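Local structure of conserved hypothetical secreted protein (Helicobacter pylori, 4RNZ) at residues T47-D50 / T54-Q57; K33-E38 / L79-I84; T109-L114 / Y141-R146; F14-K17 / P21-L24. The protein probably acts as a zinc-dependent M23-family endopeptidase on peptidoglycan and takes part in determining the shape of the bacterial cell. One frame throughout, in Å; residues are numbered along the deposited sequence.

Contact 1: residues T47-D50 / T54-Q57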
# COMPACT_ATOMS: atom_id res chain seq x y z
N THR A 47 -0.12 -19.41 -12.71
CA THR A 47 0.80 -20.30 -13.39
C THR A 47 0.12 -21.09 -14.52
O THR A 47 -1.10 -21.33 -14.52
CB THR A 47 1.47 -21.30 -12.43
OG1 THR A 47 0.48 -22.19 -11.88
CG2 THR A 47 2.21 -20.59 -11.31
N LEU A 48 0.94 -21.49 -15.49
CA LEU A 48 0.51 -22.34 -16.58
C LEU A 48 1.57 -23.41 -16.75
O LEU A 48 2.78 -23.08 -16.85
CB LEU A 48 0.39 -21.56 -17.89
CG LEU A 48 -0.11 -22.39 -19.09
CD1 LEU A 48 -1.56 -22.82 -18.93
CD2 LEU A 48 0.07 -21.61 -20.38
N ARG A 49 1.13 -24.66 -16.81
CA ARG A 49 2.03 -25.80 -16.93
C ARG A 49 1.68 -26.59 -18.19
O ARG A 49 0.54 -26.54 -18.64
CB ARG A 49 1.91 -26.66 -15.67
CG ARG A 49 2.52 -26.00 -14.44
CD ARG A 49 2.32 -26.77 -13.16
NE ARG A 49 2.77 -25.97 -12.02
CZ ARG A 49 4.04 -25.83 -11.64
NH1 ARG A 49 5.03 -26.46 -12.28
NH2 ARG A 49 4.35 -25.06 -10.60
N ASP A 50 2.65 -27.29 -18.79
CA ASP A 50 2.37 -28.17 -19.96
C ASP A 50 1.88 -29.54 -19.49
O ASP A 50 1.64 -29.74 -18.30
CB ASP A 50 3.59 -28.32 -20.88
CG ASP A 50 4.74 -29.04 -20.21
OD1 ASP A 50 4.54 -29.68 -19.15
OD2 ASP A 50 5.86 -28.94 -20.74
N THR A 54 5.34 -29.14 -16.46
CA THR A 54 6.46 -28.23 -16.45
C THR A 54 5.90 -26.81 -16.44
O THR A 54 4.99 -26.49 -17.19
CB THR A 54 7.36 -28.45 -17.67
OG1 THR A 54 7.88 -29.79 -17.61
CG2 THR A 54 8.51 -27.47 -17.70
N LEU A 55 6.46 -25.98 -15.58
CA LEU A 55 6.08 -24.58 -15.53
C LEU A 55 6.51 -23.92 -16.83
O LEU A 55 7.70 -23.87 -17.14
CB LEU A 55 6.73 -23.89 -14.33
CG LEU A 55 6.24 -22.50 -13.95
CD1 LEU A 55 6.77 -21.42 -14.88
CD2 LEU A 55 4.72 -22.46 -13.88
N ILE A 56 5.54 -23.41 -17.60
CA ILE A 56 5.87 -22.70 -18.82
C ILE A 56 5.53 -21.21 -18.76
O ILE A 56 6.00 -20.46 -19.58
CB ILE A 56 5.23 -23.35 -20.06
CG1 ILE A 56 3.72 -23.13 -20.10
CG2 ILE A 56 5.61 -24.84 -20.11
CD1 ILE A 56 2.99 -23.96 -21.12
N GLN A 57 4.71 -20.80 -17.79
CA GLN A 57 4.43 -19.39 -17.55
C GLN A 57 4.04 -19.12 -16.12
O GLN A 57 3.42 -19.95 -15.47
CB GLN A 57 3.30 -18.89 -18.41
CG GLN A 57 3.69 -18.54 -19.80
CD GLN A 57 2.65 -17.67 -20.41
OE1 GLN A 57 2.79 -16.44 -20.45
NE2 GLN A 57 1.54 -18.28 -20.80
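A classic beta bulge interrupts the hairpin of strands 44-49 and 55-61, in the antiparallel sheet of the N-terminal region, where I56 and Q57 together face L48. The carbonyl L48 O accepts from both: I56 N lies 2.9 Å from L48 O, in the carbonyl plane, and Q57 N lies 3.1 Å from L48 O. The return bond, L48 N to Q57 O, completes the hydrogen-bonded pair, while R49 and L55 form the next, non-hydrogen-bonded pair.

An isoleucine suits this place in the bulge, because its apolar branch meets another aliphatic chain. Setting CG1 of I56 between its own N and carbonyl carbon (chi1 72°) brings CD1 toward the neighbouring strand, where it meets L48 CD2 at 3.8 Å. L48 also runs alongside Q57, the two side chains pointing the same way; the amide of Q57 is held by H69.

On the R49 face, the long arginine reaches across the pair so that L55 CD2 sits over the centre of one guanidinium face, 4.1 Å above its plane. The cation keeps polar partners too, N18 OD1 at NH2 and N53 O at NH1.

Toward the turn, D50 N gives its hydrogen to T54 O. A short acidic side chain can also turn back on the hairpin: T54 N approaches from above the carboxylate plane, 2.9 Å from D50 OD1.

Contact 2: residues K33-E38 / L79-I84. With ZN (zinc ion), chain B.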
# COMPACT_ATOMS: atom_id res chain seq x y z
N LYS A 33 16.79 -7.09 -9.07
CA LYS A 33 16.78 -7.91 -7.87
C LYS A 33 15.99 -7.26 -6.73
O LYS A 33 15.21 -7.93 -6.07
CB LYS A 33 18.20 -8.21 -7.41
CG LYS A 33 18.88 -9.21 -8.32
CD LYS A 33 20.29 -9.53 -7.84
CE LYS A 33 20.78 -10.86 -8.39
NZ LYS A 33 22.11 -10.68 -9.02
N GLU A 34 16.20 -5.97 -6.50
CA GLU A 34 15.44 -5.26 -5.46
C GLU A 34 13.93 -5.38 -5.75
O GLU A 34 13.12 -5.66 -4.87
CB GLU A 34 15.82 -3.78 -5.40
CG GLU A 34 17.12 -3.47 -4.68
CD GLU A 34 17.23 -2.00 -4.24
OE1 GLU A 34 18.02 -1.72 -3.31
OE2 GLU A 34 16.54 -1.12 -4.80
N LEU A 35 13.58 -5.20 -7.01
CA LEU A 35 12.19 -5.28 -7.46
C LEU A 35 11.60 -6.67 -7.12
O LEU A 35 10.51 -6.78 -6.54
CB LEU A 35 12.17 -4.98 -8.97
CG LEU A 35 11.20 -4.03 -9.64
CD1 LEU A 35 10.98 -2.74 -8.87
CD2 LEU A 35 11.70 -3.75 -11.05
N SER A 36 12.39 -7.71 -7.41
CA SER A 36 11.99 -9.08 -7.16
C SER A 36 11.85 -9.45 -5.70
O SER A 36 11.21 -10.43 -5.40
CB SER A 36 12.99 -10.04 -7.81
OG SER A 36 14.17 -10.16 -7.04
N ALA A 37 12.45 -8.68 -4.80
CA ALA A 37 12.35 -8.98 -3.37
C ALA A 37 10.99 -8.61 -2.77
O ALA A 37 10.74 -8.91 -1.61
CB ALA A 37 13.46 -8.25 -2.60
N GLU A 38 10.12 -7.95 -3.53
CA GLU A 38 8.84 -7.49 -2.97
C GLU A 38 7.63 -8.36 -3.30
O GLU A 38 6.49 -7.88 -3.29
CB GLU A 38 8.57 -6.03 -3.36
CG GLU A 38 9.27 -5.02 -2.46
CD GLU A 38 8.93 -5.15 -0.96
OE1 GLU A 38 9.81 -4.91 -0.11
OE2 GLU A 38 7.77 -5.48 -0.61
N LEU A 79 12.51 -13.60 -18.04
CA LEU A 79 11.81 -12.93 -16.96
C LEU A 79 11.67 -11.48 -17.30
O LEU A 79 12.67 -10.79 -17.53
CB LEU A 79 12.60 -13.13 -15.67
CG LEU A 79 11.90 -12.79 -14.38
CD1 LEU A 79 12.47 -13.63 -13.24
CD2 LEU A 79 11.99 -11.29 -14.11
N ASP A 80 10.42 -11.02 -17.38
CA ASP A 80 10.13 -9.62 -17.64
C ASP A 80 9.36 -9.07 -16.45
O ASP A 80 8.68 -9.81 -15.76
CB ASP A 80 9.26 -9.41 -18.90
CG ASP A 80 9.94 -9.85 -20.17
OD1 ASP A 80 11.17 -9.70 -20.27
OD2 ASP A 80 9.25 -10.33 -21.09
N PHE A 81 9.47 -7.76 -16.26
CA PHE A 81 8.64 -7.04 -15.31
C PHE A 81 7.63 -6.31 -16.16
O PHE A 81 8.02 -5.49 -16.99
CB PHE A 81 9.49 -6.10 -14.49
CG PHE A 81 10.41 -6.81 -13.54
CD1 PHE A 81 9.98 -7.16 -12.27
CD2 PHE A 81 11.70 -7.15 -13.93
CE1 PHE A 81 10.82 -7.85 -11.39
CE2 PHE A 81 12.54 -7.82 -13.06
CZ PHE A 81 12.11 -8.18 -11.79
N ILE A 82 6.35 -6.62 -16.00
CA ILE A 82 5.33 -6.07 -16.89
C ILE A 82 4.16 -5.47 -16.14
O ILE A 82 3.95 -5.81 -14.97
CB ILE A 82 4.82 -7.16 -17.86
CG1 ILE A 82 4.10 -8.27 -17.11
CG2 ILE A 82 5.97 -7.74 -18.67
CD1 ILE A 82 3.36 -9.23 -18.02
N PRO A 83 3.36 -4.61 -16.80
CA PRO A 83 2.13 -4.08 -16.18
C PRO A 83 1.10 -5.16 -15.86
O PRO A 83 1.08 -6.21 -16.51
CB PRO A 83 1.56 -3.14 -17.25
CG PRO A 83 2.71 -2.80 -18.12
CD PRO A 83 3.61 -3.99 -18.12
N ILE A 84 0.30 -4.91 -14.83
CA ILE A 84 -0.87 -5.69 -14.48
C ILE A 84 -2.07 -5.01 -15.10
O ILE A 84 -2.31 -3.81 -14.89
CB ILE A 84 -1.09 -5.78 -12.96
CG1 ILE A 84 0.09 -6.46 -12.25
CG2 ILE A 84 -2.34 -6.59 -12.66
CD1 ILE A 84 -0.01 -6.43 -10.73
ZN ZN B . 16.37 0.69 -3.97
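Helix 30-36, which supplies the zinc ligand E34, packs on strand 76-83, the last strand of the N-terminal antiparallel sheet, through L35 and F81.

The apolar part is a CH-pi contact. L35 points at the strand and lays CD2 over one face of the F81 ring, 4.1 Å from the ring centroid and only 13° off its normal, although shifted toward the CD1 side. Nearer the backbone, L35 CB stands 4.0 Å from F81 CE1, so the leucine meets the ring with both its root and one branch. A phenylalanine suits the strand because it is long enough to reach the helix and offers a flat face on which a leucine methyl can lie; I62 borders both side chains. S36 lies close to the same end of the ring.

Within the helix, one side-chain hydrogen bond ties S36 to the preceding turn: the small residue folds its hydroxyl back, and S36 OG donates to K33 O at 2.6 Å.

Metal binding occupies another side of the helix. The extended chain of E34, with CG anti to its carbonyl carbon (chi1 -78°), carries the carboxylate to the zinc ion, whose other ligands are H219, D223 and H301 of the peptidase region. This glutamate thus joins the N-terminal region to the metal centre. Its second oxygen, OE1, is hydrogen-bonded to H266 NE2, which probably helps fix the carboxylate's rotation; E34 OE2 is the metal-bound atom, 2.0 Å from the zinc ion.

Contact 3: residues T109-L114 / Y141-R146. With PO4 (phosphate ion), chain G.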
# COMPACT_ATOMS: atom_id res chain seq x y z
N THR A 109 -19.83 -5.13 4.22
CA THR A 109 -18.87 -5.36 3.11
C THR A 109 -18.13 -6.68 3.16
O THR A 109 -17.46 -7.05 2.21
CB THR A 109 -17.78 -4.27 3.12
OG1 THR A 109 -16.99 -4.41 4.31
CG2 THR A 109 -18.43 -2.89 3.08
N ASN A 110 -18.19 -7.34 4.31
CA ASN A 110 -17.36 -8.48 4.62
C ASN A 110 -15.87 -8.23 4.32
O ASN A 110 -15.15 -9.15 3.94
CB ASN A 110 -17.86 -9.71 3.88
CG ASN A 110 -17.31 -10.99 4.46
OD1 ASN A 110 -17.30 -11.19 5.68
ND2 ASN A 110 -16.84 -11.87 3.59
N ASP A 111 -15.41 -7.00 4.54
CA ASP A 111 -14.04 -6.64 4.19
C ASP A 111 -13.23 -5.97 5.30
O ASP A 111 -13.27 -4.75 5.47
CB ASP A 111 -14.02 -5.75 2.98
CG ASP A 111 -12.59 -5.45 2.53
OD1 ASP A 111 -11.66 -6.17 2.92
OD2 ASP A 111 -12.43 -4.49 1.80
N PRO A 112 -12.44 -6.76 6.01
CA PRO A 112 -11.52 -6.26 7.03
C PRO A 112 -10.51 -5.25 6.51
O PRO A 112 -10.10 -4.36 7.25
CB PRO A 112 -10.85 -7.54 7.55
CG PRO A 112 -11.84 -8.62 7.27
CD PRO A 112 -12.46 -8.24 5.96
N LEU A 113 -10.12 -5.34 5.25
CA LEU A 113 -9.13 -4.43 4.69
C LEU A 113 -9.67 -3.00 4.68
O LEU A 113 -8.99 -2.08 5.11
CB LEU A 113 -8.72 -4.86 3.29
CG LEU A 113 -8.10 -6.26 3.23
CD1 LEU A 113 -7.92 -6.69 1.78
CD2 LEU A 113 -6.77 -6.33 3.95
N LEU A 114 -10.90 -2.84 4.18
CA LEU A 114 -11.57 -1.54 4.13
C LEU A 114 -11.79 -1.01 5.55
O LEU A 114 -11.59 0.19 5.80
CB LEU A 114 -12.91 -1.64 3.40
CG LEU A 114 -13.71 -0.36 3.23
CD1 LEU A 114 -13.00 0.62 2.32
CD2 LEU A 114 -15.09 -0.65 2.67
N TYR A 141 -15.25 4.05 -2.21
CA TYR A 141 -13.98 3.35 -2.40
C TYR A 141 -13.96 2.55 -3.67
O TYR A 141 -15.00 2.10 -4.16
CB TYR A 141 -13.71 2.41 -1.24
CG TYR A 141 -14.67 1.28 -1.08
CD1 TYR A 141 -15.88 1.47 -0.43
CD2 TYR A 141 -14.40 0.02 -1.57
CE1 TYR A 141 -16.76 0.43 -0.25
CE2 TYR A 141 -15.28 -1.03 -1.41
CZ TYR A 141 -16.47 -0.81 -0.74
OH TYR A 141 -17.36 -1.84 -0.55
N THR A 142 -12.75 2.34 -4.17
CA THR A 142 -12.53 1.51 -5.33
C THR A 142 -11.78 0.26 -4.95
O THR A 142 -11.09 0.21 -3.92
CB THR A 142 -11.76 2.23 -6.43
OG1 THR A 142 -10.42 2.52 -6.00
CG2 THR A 142 -12.45 3.51 -6.84
N ARG A 143 -11.93 -0.75 -5.79
CA ARG A 143 -11.23 -2.03 -5.62
C ARG A 143 -10.77 -2.42 -7.03
O ARG A 143 -11.45 -2.07 -8.02
CB ARG A 143 -12.22 -3.01 -5.06
CG ARG A 143 -11.73 -3.97 -4.03
CD ARG A 143 -12.80 -5.04 -3.72
NE ARG A 143 -13.83 -4.70 -2.72
CZ ARG A 143 -13.60 -4.50 -1.41
NH1 ARG A 143 -12.37 -4.52 -0.95
NH2 ARG A 143 -14.62 -4.25 -0.56
N ASP A 144 -9.62 -3.09 -7.13
CA ASP A 144 -9.09 -3.49 -8.44
C ASP A 144 -9.31 -4.99 -8.64
O ASP A 144 -9.19 -5.77 -7.69
CB ASP A 144 -7.61 -3.13 -8.59
CG ASP A 144 -7.36 -1.64 -8.66
OD1 ASP A 144 -8.26 -0.85 -8.96
OD2 ASP A 144 -6.21 -1.26 -8.45
N TYR A 145 -9.64 -5.38 -9.87
CA TYR A 145 -10.03 -6.76 -10.18
C TYR A 145 -9.24 -7.31 -11.37
O TYR A 145 -9.01 -6.59 -12.34
CB TYR A 145 -11.51 -6.82 -10.56
CG TYR A 145 -12.43 -6.51 -9.42
CD1 TYR A 145 -12.68 -5.18 -9.04
CD2 TYR A 145 -13.05 -7.51 -8.72
CE1 TYR A 145 -13.54 -4.90 -7.97
CE2 TYR A 145 -13.91 -7.23 -7.65
CZ TYR A 145 -14.14 -5.93 -7.29
OH TYR A 145 -15.01 -5.66 -6.22
N ARG A 146 -8.88 -8.58 -11.28
CA ARG A 146 -8.25 -9.32 -12.38
C ARG A 146 -9.09 -10.53 -12.65
O ARG A 146 -9.32 -11.34 -11.74
CB ARG A 146 -6.86 -9.81 -12.00
CG ARG A 146 -5.84 -8.74 -12.01
CD ARG A 146 -4.53 -9.33 -11.56
NE ARG A 146 -3.86 -10.02 -12.66
CZ ARG A 146 -2.58 -10.35 -12.62
NH1 ARG A 146 -1.86 -10.03 -11.55
NH2 ARG A 146 -2.01 -10.96 -13.67
P PO4 G . -17.73 -7.66 -6.21
O1 PO4 G . -16.51 -7.26 -5.40
O2 PO4 G . -18.51 -8.66 -5.39
O3 PO4 G . -17.35 -8.29 -7.54
O4 PO4 G . -18.63 -6.50 -6.55
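D111 is the N-cap of helix 112-121 in the second domain, and its carboxylate also forms a salt bridge to R143 on strand 136-146, so one side chain both caps the helix and ties it to the sheet. From CB, which points toward the strand, CG lies anti to the backbone N (chi1 -176°), and the group divides its work between two oxygens. D111 OD1 stays with the helix and accepts from L113 N at 2.9 Å, met from above the carboxylate plane. D111 OD2 is the branch that crosses: R143 NH1 lies 2.8 Å from it, a bond of 159° at the hydrogen, with a weak second bond from NH2 and another weak one from L114 N. For the arginine this is an edge-on approach, OD2 lying in the guanidinium plane, yet the two flat groups are turned 63° against each other. An aspartate fits because it is short enough to cap and still offers an oxygen to the strand; the arginine, bent at chi3, is long enough to reach it. The negative carboxylate would also be expected to suit the positive end of the helix dipole.

Just before the cap, T109 OG1 accepts from D111 N in an ST turn, and the same hydroxyl is bonded to I105 O.

Within the first turn of the helix, L114 supplies the apolar half of the contact. Its side chain crosses that of Y141 at about a right angle, with CD1 near the ring's root and L114 CD2 over one face, 3.5 Å from Y141 CE1.

Contact 4: residues F14-K17 / P21-L24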
# COMPACT_ATOMS: atom_id res chain seq x y z
N PHE A 14 11.29 -20.14 -5.77
CA PHE A 14 10.28 -20.54 -6.75
C PHE A 14 10.96 -21.12 -8.01
O PHE A 14 10.49 -22.11 -8.60
CB PHE A 14 9.38 -19.34 -7.09
CG PHE A 14 8.30 -19.64 -8.08
CD1 PHE A 14 7.10 -20.22 -7.67
CD2 PHE A 14 8.46 -19.33 -9.42
CE1 PHE A 14 6.11 -20.49 -8.59
CE2 PHE A 14 7.47 -19.60 -10.34
CZ PHE A 14 6.30 -20.19 -9.94
N LEU A 15 12.05 -20.49 -8.44
CA LEU A 15 12.76 -20.98 -9.62
C LEU A 15 13.28 -22.39 -9.38
O LEU A 15 13.07 -23.30 -10.20
CB LEU A 15 13.91 -20.05 -9.97
CG LEU A 15 13.56 -18.63 -10.38
CD1 LEU A 15 14.81 -17.95 -10.89
CD2 LEU A 15 12.48 -18.63 -11.46
N GLU A 16 13.95 -22.56 -8.25
CA GLU A 16 14.48 -23.87 -7.78
C GLU A 16 13.39 -24.94 -7.71
O GLU A 16 13.52 -26.00 -8.29
CB GLU A 16 15.13 -23.71 -6.39
CG GLU A 16 15.55 -25.00 -5.69
CD GLU A 16 16.31 -24.75 -4.39
OE1 GLU A 16 15.79 -24.00 -3.53
OE2 GLU A 16 17.43 -25.29 -4.24
N LYS A 17 12.29 -24.63 -7.05
CA LYS A 17 11.19 -25.60 -6.91
C LYS A 17 10.63 -26.07 -8.24
O LYS A 17 10.15 -27.19 -8.35
CB LYS A 17 10.05 -25.00 -6.08
CG LYS A 17 9.09 -26.03 -5.52
CD LYS A 17 8.85 -25.79 -4.03
CE LYS A 17 8.11 -26.95 -3.38
NZ LYS A 17 6.69 -27.00 -3.81
N PRO A 21 16.36 -22.59 -14.43
CA PRO A 21 17.72 -22.21 -14.09
C PRO A 21 17.79 -20.92 -13.26
O PRO A 21 17.24 -19.88 -13.64
CB PRO A 21 18.37 -21.98 -15.46
CG PRO A 21 17.59 -22.85 -16.40
CD PRO A 21 16.18 -22.79 -15.88
N GLN A 22 18.53 -20.99 -12.17
CA GLN A 22 18.58 -19.92 -11.21
C GLN A 22 19.31 -18.68 -11.71
O GLN A 22 19.15 -17.60 -11.13
CB GLN A 22 19.15 -20.44 -9.89
CG GLN A 22 18.11 -21.25 -9.12
CD GLN A 22 18.71 -22.12 -8.03
OE1 GLN A 22 19.26 -21.62 -7.05
NE2 GLN A 22 18.56 -23.43 -8.17
N LYS A 23 20.09 -18.81 -12.78
CA LYS A 23 20.72 -17.64 -13.41
C LYS A 23 19.71 -16.64 -13.88
O LYS A 23 20.03 -15.47 -14.10
CB LYS A 23 21.59 -18.05 -14.59
CG LYS A 23 20.82 -18.54 -15.80
CD LYS A 23 21.77 -19.11 -16.85
CE LYS A 23 21.04 -20.11 -17.75
NZ LYS A 23 22.00 -20.73 -18.70
N LEU A 24 18.49 -17.11 -14.14
CA LEU A 24 17.40 -16.20 -14.47
C LEU A 24 17.25 -15.12 -13.39
O LEU A 24 17.00 -13.96 -13.69
CB LEU A 24 16.10 -17.00 -14.66
CG LEU A 24 14.95 -16.27 -15.35
CD1 LEU A 24 15.37 -15.74 -16.71
CD2 LEU A 24 13.74 -17.20 -15.49
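L15, near the C-terminal end of helix 11-17, reaches toward the segment that follows the short connection, and its CD1 methyl does most of the touching. The side chain leaves the helix with CG anti to its carbonyl carbon (chi1 -64°) and then runs extended, which carries CD1 out between the start of the next helical turn and the backbone leading into it. There L15 CD1 lies 4.1 Å from L24 CB and also 4.1 Å from P21 O, touching an aliphatic root and a carbonyl. P21 O also accepts from L24 N, 3.1 Å away. Below the tip, L15 CB stands 4.4 Å from Q22 CG, a looser approach along the flank of the glutamine. A leucine suits this buried place because it branches only at CG, so a methyl can reach the neighbouring segment while CB stays slim against its own helix.

Helices 11-17 and 23-26 are two short helices joined by a brief connection, in the N-terminal region of the protein. L24 crosses L15 at about a right angle and also touches Y77 and L79 of strand 76-83, so the connection rests against the edge strand of the N-terminal sheet. P21, whose CB is directed away from the first helix, also touches Y77.

E16 comes next, on the exposed side. Long polar chains are at home there: Q22, extended beyond CG, brings its amide back alongside the helix, and Q22 NE2 rests 3.9 Å from E16 CB, a packing contact against the aliphatic root of the glutamate.

How the contacts relate
From the N terminus, contact 4 closes first, a short loop between helices 11-17 and 23-26. Helix 30-36 follows and opens contact 2, whose long loop returns only with strand 76-83; the hairpin of contact 1 is nested inside it. Contact 3 comes later, in series, within the second domain. Contacts 2 and 4 touch through L79 and L24, so both helical parts lie against the same edge strand, whereas contact 1 lies farther off in that sheet, its centre about 19 Å from that of contact 2. I84, at the end of contact 2, packs on R146 of contact 3, joining the N-terminal sheet to the second domain.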